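Local coordinates for archaeosine synthase (Pyrobaculum calidifontis, PDB 5K0P), which converts the nitrile of preQ0-modified tRNA into a formamidine group using free ammonium, the final step of archaeosine biosynthesis in archaeal tRNA, at residues 8-13 / 33-38; 49-54 / 67-72; 83-88 / 96-101. All coordinates share one frame; numbering follows the deposited sequence.

Interaction 1: residues 8-13 / 33-38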
ATOM      1  N   PRO A   8     -24.918 -13.974 -14.971  1.00 32.86           N
ATOM      2  CA  PRO A   8     -24.261 -12.704 -14.655  1.00 30.60           C
ATOM      3  C   PRO A   8     -24.116 -11.765 -15.835  1.00 27.67           C
ATOM      4  O   PRO A   8     -24.137 -12.201 -16.990  1.00 27.89           O
ATOM      5  CB  PRO A   8     -22.876 -13.122 -14.190  1.00 28.95           C
ATOM      6  CG  PRO A   8     -22.977 -14.555 -13.855  1.00 32.40           C
ATOM      7  CD  PRO A   8     -24.087 -15.133 -14.653  1.00 33.53           C
ATOM      8  N   SER A   9     -23.927 -10.500 -15.515  1.00 26.41           N
ATOM      9  CA  SER A   9     -23.587  -9.474 -16.464  1.00 29.13           C
ATOM     10  C   SER A   9     -22.130  -9.508 -16.913  1.00 27.53           C
ATOM     11  O   SER A   9     -21.851  -9.120 -18.037  1.00 28.35           O
ATOM     12  CB  SER A   9     -23.890  -8.080 -15.884  1.00 31.02           C
ATOM     13  OG  SER A   9     -25.243  -8.001 -15.463  1.00 32.52           O
ATOM     14  N   LEU A  10     -21.213  -9.908 -16.036  1.00 25.47           N
ATOM     15  CA  LEU A  10     -19.773  -9.872 -16.305  1.00 23.93           C
ATOM     16  C   LEU A  10     -19.112 -10.851 -15.332  1.00 21.93           C
ATOM     17  O   LEU A  10     -19.499 -10.924 -14.173  1.00 24.11           O
ATOM     18  CB  LEU A  10     -19.149  -8.465 -16.059  1.00 24.60           C
ATOM     19  CG  LEU A  10     -17.729  -8.270 -16.550  1.00 28.07           C
ATOM     20  CD1 LEU A  10     -17.734  -8.381 -18.082  1.00 35.88           C
ATOM     21  CD2 LEU A  10     -17.185  -6.908 -16.221  1.00 31.08           C
ATOM     22  N   VAL A  11     -18.159 -11.619 -15.829  1.00 19.70           N
ATOM     23  CA  VAL A  11     -17.315 -12.426 -14.975  1.00 20.51           C
ATOM     24  C   VAL A  11     -15.867 -12.066 -15.232  1.00 19.26           C
ATOM     25  O   VAL A  11     -15.503 -11.860 -16.376  1.00 21.85           O
ATOM     26  CB  VAL A  11     -17.540 -13.920 -15.264  1.00 21.90           C
ATOM     27  CG1 VAL A  11     -16.597 -14.808 -14.443  1.00 24.14           C
ATOM     28  CG2 VAL A  11     -18.957 -14.351 -15.008  1.00 22.21           C
ATOM     29  N   ARG A  12     -15.081 -11.981 -14.157  1.00 19.16           N
ATOM     30  CA  ARG A  12     -13.669 -11.695 -14.219  0.50 19.96           C
ATOM     31  C   ARG A  12     -12.969 -12.860 -13.558  1.00 22.28           C
ATOM     32  O   ARG A  12     -13.335 -13.246 -12.429  1.00 25.41           O
ATOM     33  CB  ARG A  12     -13.343 -10.362 -13.539  0.50 21.49           C
ATOM     34  CG  ARG A  12     -13.967  -9.134 -14.249  0.50 24.90           C
ATOM     35  CD  ARG A  12     -13.515  -7.715 -13.758  0.50 29.64           C
ATOM     36  NE  ARG A  12     -14.289  -6.624 -14.380  0.50 31.61           N
ATOM     37  CZ  ARG A  12     -13.769  -5.605 -15.062  0.50 29.05           C
ATOM     38  NH1 ARG A  12     -14.544  -4.739 -15.613  0.50 27.20           N
ATOM     39  NH2 ARG A  12     -12.480  -5.470 -15.203  0.50 32.34           N
ATOM     40  N   LEU A  13     -11.992 -13.429 -14.256  1.00 20.28           N
ATOM     41  CA  LEU A  13     -11.148 -14.520 -13.684  1.00 20.97           C
ATOM     42  C   LEU A  13      -9.713 -14.154 -13.762  1.00 24.87           C
ATOM     43  O   LEU A  13      -9.308 -13.543 -14.733  1.00 30.83           O
ATOM     44  CB  LEU A  13     -11.373 -15.827 -14.391  1.00 20.04           C
ATOM     45  CG  LEU A  13     -12.807 -16.173 -14.567  1.00 23.20           C
ATOM     46  CD1 LEU A  13     -12.969 -17.182 -15.709  1.00 28.92           C
ATOM     47  CD2 LEU A  13     -13.380 -16.666 -13.251  1.00 22.94           C
ATOM     48  N   SER A  33      -5.552 -12.652 -16.819  1.00 21.00           N
ATOM     49  CA  SER A  33      -6.875 -12.094 -16.405  1.00 23.22           C
ATOM     50  C   SER A  33      -7.803 -12.309 -17.593  1.00 25.58           C
ATOM     51  O   SER A  33      -7.419 -11.973 -18.689  1.00 25.90           O
ATOM     52  CB  SER A  33      -6.778 -10.594 -16.108  1.00 25.73           C
ATOM     53  OG  SER A  33      -5.997 -10.413 -14.966  1.00 28.56           O
ATOM     54  N   VAL A  34      -8.978 -12.904 -17.369  1.00 24.83           N
ATOM     55  CA  VAL A  34     -10.001 -12.980 -18.405  1.00 24.63           C
ATOM     56  C   VAL A  34     -11.268 -12.343 -17.915  1.00 25.37           C
ATOM     57  O   VAL A  34     -11.724 -12.560 -16.754  1.00 26.64           O
ATOM     58  CB  VAL A  34     -10.200 -14.435 -18.844  1.00 24.74           C
ATOM     59  CG1 VAL A  34     -11.235 -14.591 -19.924  1.00 23.92           C
ATOM     60  CG2 VAL A  34      -8.856 -14.982 -19.275  1.00 25.73           C
ATOM     61  N   GLU A  35     -11.896 -11.584 -18.805  1.00 24.03           N
ATOM     62  CA  GLU A  35     -13.181 -10.996 -18.445  1.00 23.95           C
ATOM     63  C   GLU A  35     -14.102 -11.243 -19.597  1.00 22.26           C
ATOM     64  O   GLU A  35     -13.660 -11.180 -20.746  1.00 23.94           O
ATOM     65  CB  GLU A  35     -12.863  -9.585 -18.000  1.00 30.92           C
ATOM     66  CG  GLU A  35     -13.551  -8.478 -18.609  1.00 37.88           C
ATOM     67  CD  GLU A  35     -13.046  -7.093 -18.201  1.00 40.00           C
ATOM     68  OE1 GLU A  35     -12.376  -6.887 -17.131  1.00 34.87           O
ATOM     69  OE2 GLU A  35     -13.397  -6.219 -19.026  1.00 41.32           O
ATOM     70  N   TYR A  36     -15.316 -11.671 -19.315  1.00 20.31           N
ATOM     71  CA  TYR A  36     -16.318 -11.923 -20.343  1.00 21.96           C
ATOM     72  C   TYR A  36     -17.769 -11.741 -19.927  1.00 23.31           C
ATOM     73  O   TYR A  36     -18.094 -11.755 -18.759  1.00 21.09           O
ATOM     74  CB  TYR A  36     -16.103 -13.359 -20.909  1.00 23.23           C
ATOM     75  CG  TYR A  36     -16.587 -14.440 -20.018  1.00 21.66           C
ATOM     76  CD1 TYR A  36     -15.836 -14.825 -18.944  1.00 18.74           C
ATOM     77  CD2 TYR A  36     -17.835 -15.060 -20.239  1.00 25.18           C
ATOM     78  CE1 TYR A  36     -16.307 -15.842 -18.081  1.00 21.23           C
ATOM     79  CE2 TYR A  36     -18.318 -16.080 -19.385  1.00 22.80           C
ATOM     80  CZ  TYR A  36     -17.552 -16.453 -18.301  1.00 22.05           C
ATOM     81  OH  TYR A  36     -18.032 -17.409 -17.383  1.00 23.55           O
ATOM     82  N   ILE A  37     -18.656 -11.559 -20.918  1.00 27.33           N
ATOM     83  CA  ILE A  37     -20.094 -11.491 -20.669  1.00 28.36           C
ATOM     84  C   ILE A  37     -20.688 -12.806 -21.059  1.00 31.79           C
ATOM     85  O   ILE A  37     -20.609 -13.184 -22.254  1.00 34.73           O
ATOM     86  CB  ILE A  37     -20.776 -10.392 -21.479  1.00 30.60           C
ATOM     87  CG1 ILE A  37     -20.186  -9.076 -21.068  1.00 30.58           C
ATOM     88  CG2 ILE A  37     -22.332 -10.381 -21.242  1.00 33.51           C
ATOM     89  CD1 ILE A  37     -20.711  -7.914 -21.825  1.00 33.39           C
ATOM     90  N   PRO A  38     -21.307 -13.521 -20.086  1.00 30.64           N
ATOM     91  CA  PRO A  38     -21.957 -14.781 -20.397  1.00 30.87           C
ATOM     92  C   PRO A  38     -23.155 -14.527 -21.277  1.00 35.49           C
ATOM     93  O   PRO A  38     -23.794 -13.440 -21.142  1.00 28.62           O
ATOM     94  CB  PRO A  38     -22.430 -15.287 -19.027  1.00 31.35           C
ATOM     95  CG  PRO A  38     -21.513 -14.636 -18.050  1.00 28.74           C
ATOM     96  CD  PRO A  38     -21.281 -13.266 -18.634  1.00 28.34           C
TER
HETATM   97  O   HOH W   1     -25.242 -11.785 -19.362  1.00 32.58           O
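V11 and Y36 exchange two nearly straight backbone hydrogen bonds, V11 N to Y36 O at 2.9 Å and Y36 N to V11 O at 3.0 Å. L13 and V34 repeat the exchange, L13 N reaching V34 O at 2.7 Å. Beyond the ladder the two prolines have no N-H to offer, and one water donates to both P8 O and P38 O. S9 OG is satisfied by E100 N of a second subunit.

Y36 CG stands between the backbone N and the carbonyl carbon (chi1 76°), which lays the ring alongside V11, CE1 3.6 Å from V11 CB, while L13 CD1 sits at the ring edge. Its OH hydrogen-bonds L43 N, so a phenylalanine here would probably leave that amide, in a substrate-binding residue, without its mate. V11 CG2 also touches P38 CG.

On the other face R12 and E35 run side by side, with E35 OE1 over one face of the guanidinium. They form a salt bridge, but its modelled length is doubtfully short and R12 has a second conformer. E35 OE2 is hydrogen-bonded to Y81 OH. L10, R12 and L13 also pair with a strand of the second subunit, making this an antiparallel hairpin whose sheet continues between subunits, as expected of the tunnel fold.

Interaction 2: residues 49-54 / 67-72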
ATOM      1  N   LYS A  49      -9.198 -23.078 -15.418  1.00 19.92           N
ATOM      2  CA  LYS A  49      -7.915 -23.447 -14.912  1.00 22.44           C
ATOM      3  C   LYS A  49      -7.216 -24.539 -15.799  1.00 21.89           C
ATOM      4  O   LYS A  49      -6.029 -24.501 -16.016  1.00 21.89           O
ATOM      5  CB  LYS A  49      -8.074 -23.990 -13.558  1.00 24.19           C
ATOM      6  CG  LYS A  49      -6.780 -24.549 -13.047  1.00 27.04           C
ATOM      7  CD  LYS A  49      -6.944 -24.885 -11.594  1.00 35.45           C
ATOM      8  CE  LYS A  49      -5.661 -24.728 -10.769  1.00 44.00           C
ATOM      9  NZ  LYS A  49      -4.442 -25.373 -11.289  1.00 39.04           N
ATOM     10  N   LYS A  50      -7.952 -25.527 -16.269  1.00 25.54           N
ATOM     11  CA  LYS A  50      -7.348 -26.511 -17.259  1.00 25.69           C
ATOM     12  C   LYS A  50      -6.840 -25.765 -18.562  1.00 24.92           C
ATOM     13  O   LYS A  50      -5.785 -26.085 -19.138  1.00 23.59           O
ATOM     14  CB  LYS A  50      -8.301 -27.684 -17.659  1.00 29.00           C
ATOM     15  CG  LYS A  50      -8.993 -28.500 -16.572  1.00 37.30           C
ATOM     16  CD  LYS A  50      -8.120 -29.218 -15.485  1.00 48.84           C
ATOM     17  CE  LYS A  50      -7.855 -28.518 -14.069  1.00 56.56           C
ATOM     18  NZ  LYS A  50      -8.934 -27.755 -13.252  1.00 46.77           N
ATOM     19  N   MET A  51      -7.623 -24.823 -19.083  1.00 24.51           N
ATOM     20  CA  MET A  51      -7.170 -24.064 -20.268  1.00 23.74           C
ATOM     21  C   MET A  51      -5.825 -23.391 -19.977  1.00 22.33           C
ATOM     22  O   MET A  51      -4.881 -23.516 -20.741  1.00 22.13           O
ATOM     23  CB  MET A  51      -8.178 -22.999 -20.642  1.00 24.98           C
ATOM     24  CG  MET A  51      -9.507 -23.508 -21.214  1.00 27.67           C
ATOM     25  SD  MET A  51     -10.583 -22.082 -21.497  1.00 26.30           S
ATOM     26  CE  MET A  51     -11.999 -22.959 -22.143  1.00 26.62           C
ATOM     27  N   VAL A  52      -5.720 -22.769 -18.814  1.00 18.37           N
ATOM     28  CA  VAL A  52      -4.542 -22.040 -18.491  1.00 19.48           C
ATOM     29  C   VAL A  52      -3.372 -23.044 -18.257  1.00 20.25           C
ATOM     30  O   VAL A  52      -2.285 -22.769 -18.722  1.00 19.85           O
ATOM     31  CB  VAL A  52      -4.718 -21.170 -17.220  1.00 19.08           C
ATOM     32  CG1 VAL A  52      -3.421 -20.561 -16.790  1.00 17.84           C
ATOM     33  CG2 VAL A  52      -5.738 -20.040 -17.492  1.00 20.91           C
ATOM     34  N   ASP A  53      -3.604 -24.111 -17.488  1.00 20.33           N
ATOM     35  CA  ASP A  53      -2.557 -25.098 -17.257  1.00 22.88           C
ATOM     36  C   ASP A  53      -2.141 -25.822 -18.525  1.00 21.87           C
ATOM     37  O   ASP A  53      -1.105 -26.417 -18.531  1.00 23.08           O
ATOM     38  CB  ASP A  53      -2.970 -26.130 -16.202  1.00 24.72           C
ATOM     39  CG  ASP A  53      -3.028 -25.532 -14.809  1.00 25.78           C
ATOM     40  OD1 ASP A  53      -2.448 -24.472 -14.610  1.00 26.11           O
ATOM     41  OD2 ASP A  53      -3.687 -26.050 -13.908  1.00 24.85           O
ATOM     42  N   SER A  54      -2.949 -25.782 -19.578  1.00 23.02           N
ATOM     43  CA  SER A  54      -2.561 -26.493 -20.789  1.00 24.60           C
ATOM     44  C   SER A  54      -1.253 -26.031 -21.351  1.00 24.20           C
ATOM     45  O   SER A  54      -0.641 -26.768 -22.111  1.00 22.92           O
ATOM     46  CB  SER A  54      -3.638 -26.415 -21.883  1.00 24.42           C
ATOM     47  OG  SER A  54      -3.799 -25.088 -22.372  1.00 21.92           O
ATOM     48  N   VAL A  67      -3.973 -14.628 -27.334  1.00 26.56           N
ATOM     49  CA  VAL A  67      -4.892 -14.843 -28.453  1.00 29.14           C
ATOM     50  C   VAL A  67      -5.441 -16.293 -28.472  1.00 26.15           C
ATOM     51  O   VAL A  67      -6.623 -16.517 -28.648  1.00 27.14           O
ATOM     52  CB  VAL A  67      -4.251 -14.453 -29.780  1.00 31.29           C
ATOM     53  CG1 VAL A  67      -5.193 -14.742 -30.885  1.00 37.02           C
ATOM     54  CG2 VAL A  67      -3.878 -12.985 -29.764  1.00 31.55           C
ATOM     55  N   ASP A  68      -4.581 -17.255 -28.202  1.00 27.60           N
ATOM     56  CA  ASP A  68      -4.990 -18.654 -28.162  1.00 27.06           C
ATOM     57  C   ASP A  68      -6.023 -18.900 -27.049  1.00 25.69           C
ATOM     58  O   ASP A  68      -7.016 -19.579 -27.264  1.00 25.70           O
ATOM     59  CB  ASP A  68      -3.778 -19.571 -27.980  1.00 27.37           C
ATOM     60  CG  ASP A  68      -4.122 -20.990 -28.194  1.00 29.68           C
ATOM     61  OD1 ASP A  68      -4.502 -21.340 -29.320  1.00 34.08           O
ATOM     62  OD2 ASP A  68      -4.067 -21.736 -27.239  1.00 28.18           O
ATOM     63  N   LEU A  69      -5.780 -18.331 -25.879  1.00 24.88           N
ATOM     64  CA  LEU A  69      -6.664 -18.496 -24.743  1.00 24.44           C
ATOM     65  C   LEU A  69      -8.009 -17.795 -25.046  1.00 23.71           C
ATOM     66  O   LEU A  69      -9.036 -18.314 -24.704  1.00 25.66           O
ATOM     67  CB  LEU A  69      -5.990 -17.967 -23.437  1.00 21.41           C
ATOM     68  CG  LEU A  69      -6.810 -18.088 -22.115  1.00 23.64           C
ATOM     69  CD1 LEU A  69      -7.218 -19.535 -21.867  1.00 28.22           C
ATOM     70  CD2 LEU A  69      -6.028 -17.578 -20.888  1.00 22.42           C
ATOM     71  N   LEU A  70      -7.999 -16.645 -25.694  1.00 23.43           N
ATOM     72  CA  LEU A  70      -9.265 -15.996 -26.178  1.00 26.56           C
ATOM     73  C   LEU A  70     -10.099 -16.881 -27.023  1.00 28.15           C
ATOM     74  O   LEU A  70     -11.365 -16.978 -26.840  1.00 26.89           O
ATOM     75  CB  LEU A  70      -8.943 -14.722 -26.934  1.00 28.88           C
ATOM     76  CG  LEU A  70     -10.192 -13.946 -27.339  1.00 32.60           C
ATOM     77  CD1 LEU A  70     -10.189 -12.527 -26.838  1.00 34.41           C
ATOM     78  CD2 LEU A  70     -10.288 -13.914 -28.832  1.00 38.74           C
ATOM     79  N   GLU A  71      -9.383 -17.571 -27.936  1.00 30.27           N
ATOM     80  CA  GLU A  71     -10.021 -18.483 -28.865  1.00 33.23           C
ATOM     81  C   GLU A  71     -10.546 -19.672 -28.097  1.00 28.76           C
ATOM     82  O   GLU A  71     -11.667 -20.083 -28.419  1.00 38.68           O
ATOM     83  CB  GLU A  71      -9.155 -18.870 -30.065  1.00 35.47           C
ATOM     84  CG  GLU A  71      -9.055 -17.768 -31.134  1.00 42.15           C
ATOM     85  CD  GLU A  71     -10.452 -17.214 -31.658  1.00 51.68           C
ATOM     86  OE1 GLU A  71     -11.460 -17.945 -31.960  1.00 50.18           O
ATOM     87  OE2 GLU A  71     -10.556 -15.979 -31.777  1.00 59.67           O
ATOM     88  N   LYS A  72      -9.830 -20.158 -27.063  1.00 25.61           N
ATOM     89  CA  LYS A  72     -10.370 -21.218 -26.236  1.00 29.04           C
ATOM     90  C   LYS A  72     -11.656 -20.864 -25.528  1.00 28.24           C
ATOM     91  O   LYS A  72     -12.622 -21.685 -25.484  1.00 25.69           O
ATOM     92  CB  LYS A  72      -9.373 -21.662 -25.195  1.00 28.20           C
ATOM     93  CG  LYS A  72      -8.395 -22.618 -25.806  1.00 34.18           C
ATOM     94  CD  LYS A  72      -7.101 -22.610 -25.058  1.00 37.18           C
ATOM     95  CE  LYS A  72      -6.108 -23.542 -25.718  1.00 39.60           C
ATOM     96  NZ  LYS A  72      -6.090 -24.720 -24.879  1.00 41.56           N
TER
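M51 meets L69 and K72 with no ring, amide or carboxylate wedged between them, so no face or edge of a flat side-chain group is used across this contact. The D68 and D53 carboxylates both stand off it: D68 OD2 is hydrogen-bonded to Y55 OH, and D53 OD2 offers its syn lone pair to K49 NZ at 2.8 Å. K49 NZ also forms a salt bridge with E18 of a neighbouring subunit. The Y55 side chain, just beyond S54, touches L69 and K72.

This is the helix pair of the tunnel fold, placed in the chain between its two beta hairpins. The short axes run roughly antiparallel, at 150°, and come no closer than 10.7 Å, so long side chains bridge the gap. M51, extended beyond CG, slides past K72 in the opposite direction, its SD 3.9 Å from K72 CB and its CE close to K72 O. Nearer its root, M51 CB touches L69 CD1 at 3.8 Å, while the other L69 branch, CD2, reaches V52 CG2. V73 and A76 of helix 62-77 also pack on M51, and V32 of the sheet packs on V52 and L69.

At the margin of the contact K72 bends at chi4 (-103°) and NZ gives S54 OG a weak bond of 3.4 Å; that hydroxyl in turn donates to M51 O, which also accepts from S54 N.

Interaction 3: residues 83-88 / 96-101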
ATOM      1  N   LYS A  83     -12.162 -10.533 -23.027  1.00 21.57           N
ATOM      2  CA  LYS A  83     -10.864  -9.957 -23.035  1.00 22.30           C
ATOM      3  C   LYS A  83      -9.945 -10.792 -22.175  1.00 20.56           C
ATOM      4  O   LYS A  83     -10.315 -11.197 -21.068  1.00 22.11           O
ATOM      5  CB  LYS A  83     -10.914  -8.517 -22.515  1.00 25.36           C
ATOM      6  CG  LYS A  83      -9.584  -7.833 -22.541  1.00 26.49           C
ATOM      7  CD  LYS A  83      -9.663  -6.353 -22.217  1.00 29.81           C
ATOM      8  CE  LYS A  83      -9.805  -6.145 -20.705  1.00 38.83           C
ATOM      9  NZ  LYS A  83      -9.684  -4.715 -20.268  1.00 48.45           N
ATOM     10  N   VAL A  84      -8.731 -11.007 -22.702  1.00 20.43           N
ATOM     11  CA  VAL A  84      -7.686 -11.763 -22.073  1.00 20.35           C
ATOM     12  C   VAL A  84      -6.437 -10.916 -21.952  1.00 20.39           C
ATOM     13  O   VAL A  84      -5.978 -10.388 -22.949  1.00 21.04           O
ATOM     14  CB  VAL A  84      -7.309 -12.977 -22.919  1.00 21.15           C
ATOM     15  CG1 VAL A  84      -6.159 -13.752 -22.253  1.00 20.57           C
ATOM     16  CG2 VAL A  84      -8.514 -13.884 -23.146  1.00 22.89           C
ATOM     17  N   THR A  85      -5.823 -10.900 -20.773  1.00 18.30           N
ATOM     18  CA  THR A  85      -4.695 -10.084 -20.515  1.00 19.50           C
ATOM     19  C   THR A  85      -3.675 -10.965 -19.851  1.00 19.01           C
ATOM     20  O   THR A  85      -3.986 -11.607 -18.825  1.00 21.00           O
ATOM     21  CB  THR A  85      -4.988  -8.863 -19.575  1.00 22.06           C
ATOM     22  OG1 THR A  85      -5.971  -7.952 -20.182  1.00 23.99           O
ATOM     23  CG2 THR A  85      -3.685  -8.068 -19.419  1.00 21.29           C
ATOM     24  N   VAL A  86      -2.499 -11.039 -20.492  1.00 19.27           N
ATOM     25  CA  VAL A  86      -1.367 -11.848 -20.027  1.00 20.09           C
ATOM     26  C   VAL A  86      -0.236 -10.928 -19.645  1.00 19.14           C
ATOM     27  O   VAL A  86       0.203 -10.176 -20.505  1.00 21.40           O
ATOM     28  CB  VAL A  86      -0.920 -12.840 -21.119  1.00 19.85           C
ATOM     29  CG1 VAL A  86       0.297 -13.614 -20.667  1.00 20.48           C
ATOM     30  CG2 VAL A  86      -2.082 -13.723 -21.537  1.00 20.54           C
ATOM     31  N   LYS A  87       0.216 -11.011 -18.372  1.00 18.84           N
ATOM     32  CA  LYS A  87       1.230 -10.130 -17.793  1.00 22.03           C
ATOM     33  C   LYS A  87       2.412 -10.992 -17.429  1.00 22.04           C
ATOM     34  O   LYS A  87       2.229 -11.991 -16.760  1.00 19.02           O
ATOM     35  CB  LYS A  87       0.734  -9.384 -16.483  1.00 25.18           C
ATOM     36  CG  LYS A  87      -0.594  -8.657 -16.685  1.00 28.02           C
ATOM     37  CD  LYS A  87      -1.082  -7.745 -15.509  1.00 33.75           C
ATOM     38  CE  LYS A  87      -2.464  -7.143 -15.829  1.00 35.03           C
ATOM     39  NZ  LYS A  87      -2.952  -6.330 -14.674  1.00 39.79           N
ATOM     40  N   SER A  88       3.596 -10.651 -17.926  1.00 22.07           N
ATOM     41  CA  SER A  88       4.800 -11.326 -17.614  1.00 23.03           C
ATOM     42  C   SER A  88       5.947 -10.318 -17.590  1.00 26.80           C
ATOM     43  O   SER A  88       5.738  -9.087 -17.824  1.00 22.57           O
ATOM     44  CB  SER A  88       5.068 -12.446 -18.635  1.00 25.11           C
ATOM     45  OG  SER A  88       4.831 -11.964 -19.961  1.00 27.51           O
ATOM     46  N   GLU A  96       2.436  -6.565 -20.861  1.00 20.19           N
ATOM     47  CA  GLU A  96       1.020  -6.943 -20.834  1.00 21.74           C
ATOM     48  C   GLU A  96       0.526  -7.013 -22.225  1.00 22.24           C
ATOM     49  O   GLU A  96       0.702  -6.096 -23.031  1.00 23.19           O
ATOM     50  CB  GLU A  96       0.091  -5.974 -20.090  1.00 26.31           C
ATOM     51  CG  GLU A  96       0.561  -5.675 -18.676  1.00 28.16           C
ATOM     52  CD  GLU A  96      -0.389  -4.751 -17.930  1.00 35.13           C
ATOM     53  OE1 GLU A  96      -1.510  -4.418 -18.446  1.00 34.42           O
ATOM     54  OE2 GLU A  96       0.061  -4.379 -16.846  1.00 37.38           O
ATOM     55  N   VAL A  97      -0.053  -8.139 -22.557  1.00 21.59           N
ATOM     56  CA  VAL A  97      -0.599  -8.366 -23.840  1.00 20.59           C
ATOM     57  C   VAL A  97      -2.047  -8.598 -23.692  1.00 18.64           C
ATOM     58  O   VAL A  97      -2.452  -9.489 -22.958  1.00 21.06           O
ATOM     59  CB  VAL A  97       0.054  -9.641 -24.513  1.00 23.51           C
ATOM     60  CG1 VAL A  97      -0.621  -9.818 -25.838  1.00 26.69           C
ATOM     61  CG2 VAL A  97       1.527  -9.448 -24.748  1.00 24.87           C
ATOM     62  N   VAL A  98      -2.859  -7.893 -24.490  1.00 21.70           N
ATOM     63  CA  VAL A  98      -4.306  -7.982 -24.377  1.00 22.45           C
ATOM     64  C   VAL A  98      -4.841  -8.535 -25.721  1.00 24.35           C
ATOM     65  O   VAL A  98      -4.417  -8.066 -26.826  1.00 23.16           O
ATOM     66  CB  VAL A  98      -4.921  -6.572 -24.087  1.00 23.85           C
ATOM     67  CG1 VAL A  98      -6.418  -6.601 -24.007  1.00 25.90           C
ATOM     68  CG2 VAL A  98      -4.295  -5.891 -22.858  1.00 25.08           C
ATOM     69  N   ALA A  99      -5.812  -9.434 -25.628  1.00 21.38           N
ATOM     70  CA  ALA A  99      -6.627  -9.790 -26.777  1.00 23.38           C
ATOM     71  C   ALA A  99      -8.067  -9.602 -26.404  1.00 26.54           C
ATOM     72  O   ALA A  99      -8.460  -9.850 -25.270  1.00 26.90           O
ATOM     73  CB  ALA A  99      -6.381 -11.234 -27.187  1.00 23.99           C
ATOM     74  N   GLU A 100      -8.860  -9.154 -27.372  1.00 31.26           N
ATOM     75  CA  GLU A 100     -10.251  -8.766 -27.137  1.00 34.60           C
ATOM     76  C   GLU A 100     -11.089  -9.305 -28.225  1.00 40.73           C
ATOM     77  O   GLU A 100     -10.639  -9.483 -29.352  1.00 44.75           O
ATOM     78  CB  GLU A 100     -10.404  -7.287 -27.274  1.00 39.51           C
ATOM     79  CG  GLU A 100      -9.849  -6.538 -26.111  1.00 42.82           C
ATOM     80  CD  GLU A 100     -10.314  -5.107 -26.037  1.00 51.13           C
ATOM     81  OE1 GLU A 100     -11.502  -4.911 -25.826  1.00 59.19           O
ATOM     82  OE2 GLU A 100      -9.475  -4.187 -26.134  1.00 58.82           O
ATOM     83  N   SER A 101     -12.348  -9.476 -27.938  1.00 42.11           N
ATOM     84  CA  SER A 101     -13.319  -9.705 -28.996  1.00 43.38           C
ATOM     85  C   SER A 101     -14.705  -9.289 -28.508  1.00 44.89           C
ATOM     86  O   SER A 101     -15.126  -9.770 -27.444  1.00 37.14           O
ATOM     87  CB  SER A 101     -13.347 -11.171 -29.357  1.00 43.45           C
ATOM     88  OG  SER A 101     -14.289 -11.367 -30.377  1.00 50.32           O
TER
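Strands 83-88 and 96-101 run antiparallel at 168°, with V84 facing A99 and V86 facing V97 as hydrogen-bonded pairs: V84 N to A99 O is 2.8 Å and V86 N to V97 O is 2.9 Å, and each pair returns the bond. The side chains of these four residues lie on one face, where L70, A66 and H62 of helix 62-77 pack against them.

The opposite face carries K83, T85, K87, E96, V98 and E100. As a non-hydrogen-bonded pair with matching torsions, both CG anti to the carbonyl carbon and both chains extended, K87 and E96 lie side by side, CG to CG at 3.8 Å. K87 NZ stays 4.2 Å from E96 OE2, beyond a salt bridge, so any attraction is probably modest; E96 OE1 instead makes a salt bridge with R12 of a neighbouring subunit. T85 lies beside V98, its OG1 3.8 Å from V98 CG2. K83 holds CG anti to its backbone nitrogen (chi1 -178°), and CG and CD lie against V98 CG1; its CG also meets E100 CG.

Just along the strand, S88 OG hydrogen-bonds ND1 of the substrate-binding H62 and probably helps fix that ring. The arrangement is the second beta hairpin of the tunnel fold, whose outer strand pairs through E96 and V98 with the neighbouring subunit's sheet.

Interactions 1 and 3 are the two hairpins of a single antiparallel sheet, joined where strands 27-37 and 81-90 lie side by side: S33 N to T85 O and E35 N to K83 O are probable hydrogen bonds. Both are held by regular backbone ladders, with most of the charged chains on one face and mainly apolar ones on the other. Interaction 2 lies over that apolar face and relies on methionine, leucine and valine side chains and the aliphatic base of a lysine, with only a weak polar bond at its edge. L69 packs on V34 and L70 on V84, tying helix 62-77 to both hairpins. Interactions 2 and 3 are mostly buried; interaction 1 is only partly so.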